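Local structure of thiamine-phosphate synthase (Pyrococcus furiosus, 1XI3) at residues 169-173 and 174-178; 187-190 and 191-194. The protein probably catalyses the joining of a thiazole phosphate and a pyrimidine diphosphate into thiamine phosphate, a late step in making thiamine diphosphate. All coordinates share one frame; numbering follows the deposited sequence.

In the fold
Both contacts lie in the C-terminal part of an eight-stranded parallel beta/alpha barrel. Each follows a strand into the helix after it: contact 1 leaves strand 165-168 for helix 176-180, and contact 2 joins strand 186-189 to the short helix 191-194. Both are partly buried; contact 2 lies nearer the middle, its centre about 9 Å from that of the chain against about 15 Å for contact 1, where K173 and D174 are exposed. Their chemistry differs accordingly: contact 1 is a polar turn built from asparagine amides, whereas contact 2 combines valine packing with helical backbone bonds. They touch where I171 O meets A192 CB at 3.4 Å, and backbone N-H groups from both hold one sulfate.

Contact 1 of 2, residues 169-173 and 174-178; sequences GGINK and DNARE. With SO4 (sulfate ion), chain C.
N175 reaches back along the chain with both ends of its side-chain amide. Its ND2 gives a hydrogen bond of 2.9 Å to G170 O, nearly in the amide plane, while its OD1 accepts the N172 N-H at 2.8 Å in an almost straight bond (172° at the hydrogen). With chi1 at 58°, CG stands between backbone N and carbonyl carbon, turning the amide back over the turn; two opposite-sense bonds then fix its rotation. N172 replies with its own amide, stacked on that of N175 with the planes 12° apart. N172 OD1 accepts from D174 N at 3.0 Å, closing an Asx turn, and N172 O receives N175 N (3.2 Å) from above the carbonyl plane. Further out, G170 N donates to sulfate O4 at 3.1 Å, consistent with the predicted role of G170 in binding the thiazole phosphate; N175 thus holds the peptide just beyond that donor. Along the outside, K173 NZ forms a salt bridge with E205, and K173 and A176 rest on I209, so the turn connecting strand 165-168 to helix 176-180 lies against helix 199-214.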
loop_
_atom_site.group_PDB
_atom_site.type_symbol
_atom_site.label_atom_id
_atom_site.label_comp_id
_atom_site.label_asym_id
_atom_site.label_seq_id
_atom_site.Cartn_x
_atom_site.Cartn_y
_atom_site.Cartn_z
ATOM N N GLY A 169 23.960 -2.064 2.467
ATOM C CA GLY A 169 24.064 -2.072 3.909
ATOM C C GLY A 169 25.424 -1.654 4.413
ATOM O O GLY A 169 26.402 -2.402 4.277
ATOM N N GLY A 170 25.497 -0.459 4.967
ATOM C CA GLY A 170 26.738 0.038 5.540
ATOM C C GLY A 170 27.810 0.433 4.544
ATOM O O GLY A 170 29.007 0.537 4.905
ATOM N N ILE A 171 27.398 0.684 3.298
ATOM C CA ILE A 171 28.338 0.972 2.223
ATOM C C ILE A 171 28.660 2.453 2.156
ATOM O O ILE A 171 27.784 3.302 2.232
ATOM C CB ILE A 171 27.839 0.471 0.845
ATOM C CG1 ILE A 171 27.526 -1.034 0.903
ATOM C CG2 ILE A 171 28.870 0.750 -0.234
ATOM C CD1 ILE A 171 26.765 -1.583 -0.326
ATOM N N ASN A 172 29.942 2.750 1.993
ATOM C CA ASN A 172 30.379 4.108 1.831
ATOM C C ASN A 172 31.666 4.181 1.027
ATOM O O ASN A 172 32.127 3.185 0.543
ATOM C CB ASN A 172 30.520 4.786 3.204
ATOM C CG ASN A 172 31.500 4.072 4.105
ATOM O OD1 ASN A 172 32.620 3.743 3.697
ATOM N ND2 ASN A 172 31.077 3.797 5.328
ATOM N N LYS A 173 32.208 5.388 0.852
ATOM C CA LYS A 173 33.360 5.578 -0.045
ATOM C C LYS A 173 34.608 4.839 0.413
ATOM O O LYS A 173 35.466 4.523 -0.399
ATOM C CB LYS A 173 33.687 7.073 -0.224
ATOM C CG LYS A 173 34.091 7.780 1.052
ATOM C CD LYS A 173 34.613 9.188 0.769
ATOM C CE LYS A 173 33.744 10.243 1.390
ATOM N NZ LYS A 173 34.178 11.607 0.973
ATOM N N ASP A 174 34.679 4.544 1.706
ATOM C CA ASP A 174 35.818 3.832 2.278
ATOM C C ASP A 174 35.791 2.321 2.058
ATOM O O ASP A 174 36.834 1.701 2.070
ATOM C CB ASP A 174 35.920 4.131 3.776
ATOM C CG ASP A 174 36.196 5.627 4.072
ATOM O OD1 ASP A 174 36.838 6.310 3.241
ATOM O OD2 ASP A 174 35.762 6.117 5.132
ATOM N N ASN A 175 34.604 1.711 1.923
ATOM C CA ASN A 175 34.502 0.265 1.713
ATOM C C ASN A 175 33.907 -0.100 0.361
ATOM O O ASN A 175 33.860 -1.279 -0.001
ATOM C CB ASN A 175 33.727 -0.427 2.847
ATOM C CG ASN A 175 32.320 0.117 3.025
ATOM O OD1 ASN A 175 31.669 0.490 2.050
ATOM N ND2 ASN A 175 31.851 0.164 4.265
ATOM N N ALA A 176 33.518 0.904 -0.418
ATOM C CA ALA A 176 32.884 0.659 -1.710
ATOM C C ALA A 176 33.721 -0.167 -2.683
ATOM O O ALA A 176 33.198 -1.077 -3.313
ATOM C CB ALA A 176 32.426 1.961 -2.334
ATOM N N ARG A 177 35.038 0.079 -2.803
ATOM C CA ARG A 177 35.855 -0.772 -3.709
ATOM C C ARG A 177 35.849 -2.234 -3.317
ATOM O O ARG A 177 35.681 -3.093 -4.166
ATOM C CB ARG A 177 37.321 -0.300 -3.801
ATOM C CG ARG A 177 37.483 0.920 -4.614
ATOM C CD ARG A 177 38.956 1.153 -5.011
ATOM N NE ARG A 177 38.964 2.026 -6.176
ATOM C CZ ARG A 177 38.813 3.337 -6.099
ATOM N NH1 ARG A 177 38.665 3.921 -4.925
ATOM N NH2 ARG A 177 38.799 4.073 -7.198
ATOM N N GLU A 178 36.032 -2.536 -2.021
ATOM C CA GLU A 178 36.047 -3.907 -1.602
ATOM C C GLU A 178 34.694 -4.548 -1.897
ATOM O O GLU A 178 34.636 -5.695 -2.293
ATOM C CB GLU A 178 36.379 -4.043 -0.121
ATOM C CG GLU A 178 36.854 -5.451 0.243
HETATM S S SO4 C . 23.203 2.397 4.828
HETATM O O1 SO4 C . 24.538 2.530 5.443
HETATM O O2 SO4 C . 22.489 3.547 5.367
HETATM O O3 SO4 C . 23.304 2.489 3.369
HETATM O O4 SO4 C . 22.765 1.071 5.140
HETATM O O HOH W 1 36.558 2.086 -1.383
#

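Contact 2 of 2, residues 187-190 and 191-194; sequences IAVI and SAVM. With SO4 (sulfate ion), chain C.
V189 and V193 meet through one methyl each, CG2 to CG2 at 3.6 Å, their side chains crossing at about a right angle. Tracing V189 outward, CB faces A192 CB at 4.3 Å; beyond it the two methyls part company. CG1 lies beside the backbone N (chi1 -66°) and comes within 3.8 Å of I171 O in the neighbouring loop, whereas CG2, placed between backbone N and carbonyl carbon, turns to V193. The last residue of the strand is thereby packed against the first turn of the helix.

I190 stands at the N-cap position, and its carbonyl O takes two backbone bonds. M194 N approaches nearly in line with the C=O bond at 2.8 Å, the helical i to i+4 bond, while V193 N donates from well above the carbonyl plane. M194 CB and CG also lie close to this oxygen, CB at 3.3 Å from I190 O.

A short helix after the eighth strand, its N-terminus turned to an anion, is the phosphate-binding feature of many TIM barrels. Here that end receives the sulfate, probably from the crystallisation liquor: I190 N donates to O3 at 3.1 Å and S191 N to O2 at 3.0 Å. A water accepts from A192 N and donates to O3 at 2.7 Å, bringing a further helix N-H to the ion indirectly. In the given one of two conformers, S191 OG lies near O1 and O2, but which of them receives its proton is unsettled. The sulfate plausibly marks the phosphate place of the thiazole substrate, which I190 and S191 are predicted to bind. Behind this site, V193 packs on V199, T203 and L206 of helix 199-214, and M194 reaches V19 and L25.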
loop_
_atom_site.group_PDB
_atom_site.type_symbol
_atom_site.label_atom_id
_atom_site.label_comp_id
_atom_site.label_asym_id
_atom_site.label_seq_id
_atom_site.Cartn_x
_atom_site.Cartn_y
_atom_site.Cartn_z
ATOM N N ILE A 187 26.066 -0.836 -6.198
ATOM C CA ILE A 187 25.945 -0.593 -4.766
ATOM C C ILE A 187 24.758 0.304 -4.475
ATOM O O ILE A 187 24.475 1.241 -5.207
ATOM C CB ILE A 187 27.226 -0.020 -4.158
ATOM C CG1 ILE A 187 27.634 1.290 -4.874
ATOM C CG2 ILE A 187 28.325 -1.047 -4.266
ATOM C CD1 ILE A 187 28.734 2.083 -4.170
ATOM N N ALA A 188 24.044 -0.042 -3.393
ATOM C CA ALA A 188 22.944 0.724 -2.894
ATOM C C ALA A 188 23.375 1.430 -1.619
ATOM O O ALA A 188 23.947 0.807 -0.726
ATOM C CB ALA A 188 21.729 -0.160 -2.634
ATOM N N VAL A 189 23.084 2.721 -1.558
ATOM C CA VAL A 189 23.449 3.545 -0.434
ATOM C C VAL A 189 22.269 4.360 0.081
ATOM O O VAL A 189 21.418 4.810 -0.698
ATOM C CB VAL A 189 24.636 4.470 -0.774
ATOM C CG1 VAL A 189 25.898 3.638 -1.021
ATOM C CG2 VAL A 189 24.331 5.341 -1.970
ATOM N N ILE A 190 22.260 4.575 1.396
ATOM C CA ILE A 190 21.325 5.497 2.037
ATOM C C ILE A 190 22.161 6.551 2.770
ATOM O O ILE A 190 22.310 7.672 2.288
ATOM C CB ILE A 190 20.346 4.765 2.996
ATOM C CG1 ILE A 190 19.754 3.527 2.292
ATOM C CG2 ILE A 190 19.272 5.751 3.467
ATOM C CD1 ILE A 190 18.547 2.891 3.019
ATOM N N SER A 191 22.742 6.161 3.897
ATOM C CA SER A 191 23.410 7.121 4.790
ATOM C C SER A 191 24.591 7.838 4.142
ATOM O O SER A 191 24.802 9.019 4.395
ATOM C CB SER A 191 23.852 6.426 6.098
ATOM O OG SER A 191 24.876 5.491 5.852
ATOM N N ALA A 192 25.371 7.107 3.352
ATOM C CA ALA A 192 26.530 7.693 2.666
ATOM C C ALA A 192 26.185 8.928 1.826
ATOM O O ALA A 192 27.022 9.848 1.661
ATOM C CB ALA A 192 27.206 6.653 1.820
ATOM N N VAL A 193 24.962 8.971 1.289
ATOM C CA VAL A 193 24.552 10.071 0.433
ATOM C C VAL A 193 23.585 10.987 1.177
ATOM O O VAL A 193 23.788 12.211 1.259
ATOM C CB VAL A 193 23.956 9.501 -0.874
ATOM C CG1 VAL A 193 23.225 10.556 -1.646
ATOM C CG2 VAL A 193 25.083 8.896 -1.676
ATOM N N MET A 194 22.549 10.395 1.755
ATOM C CA MET A 194 21.488 11.169 2.395
ATOM C C MET A 194 21.930 11.808 3.711
ATOM O O MET A 194 21.351 12.803 4.135
ATOM C CB MET A 194 20.254 10.290 2.621
ATOM C CG MET A 194 19.628 9.809 1.334
ATOM S SD MET A 194 18.800 11.158 0.451
ATOM C CE MET A 194 18.662 10.539 -1.238
HETATM S S SO4 C . 23.203 2.397 4.828
HETATM O O1 SO4 C . 24.538 2.530 5.443
HETATM O O2 SO4 C . 22.489 3.547 5.367
HETATM O O3 SO4 C . 23.304 2.489 3.369
HETATM O O4 SO4 C . 22.765 1.071 5.140
HETATM O O HOH W 2 25.269 4.217 2.765
#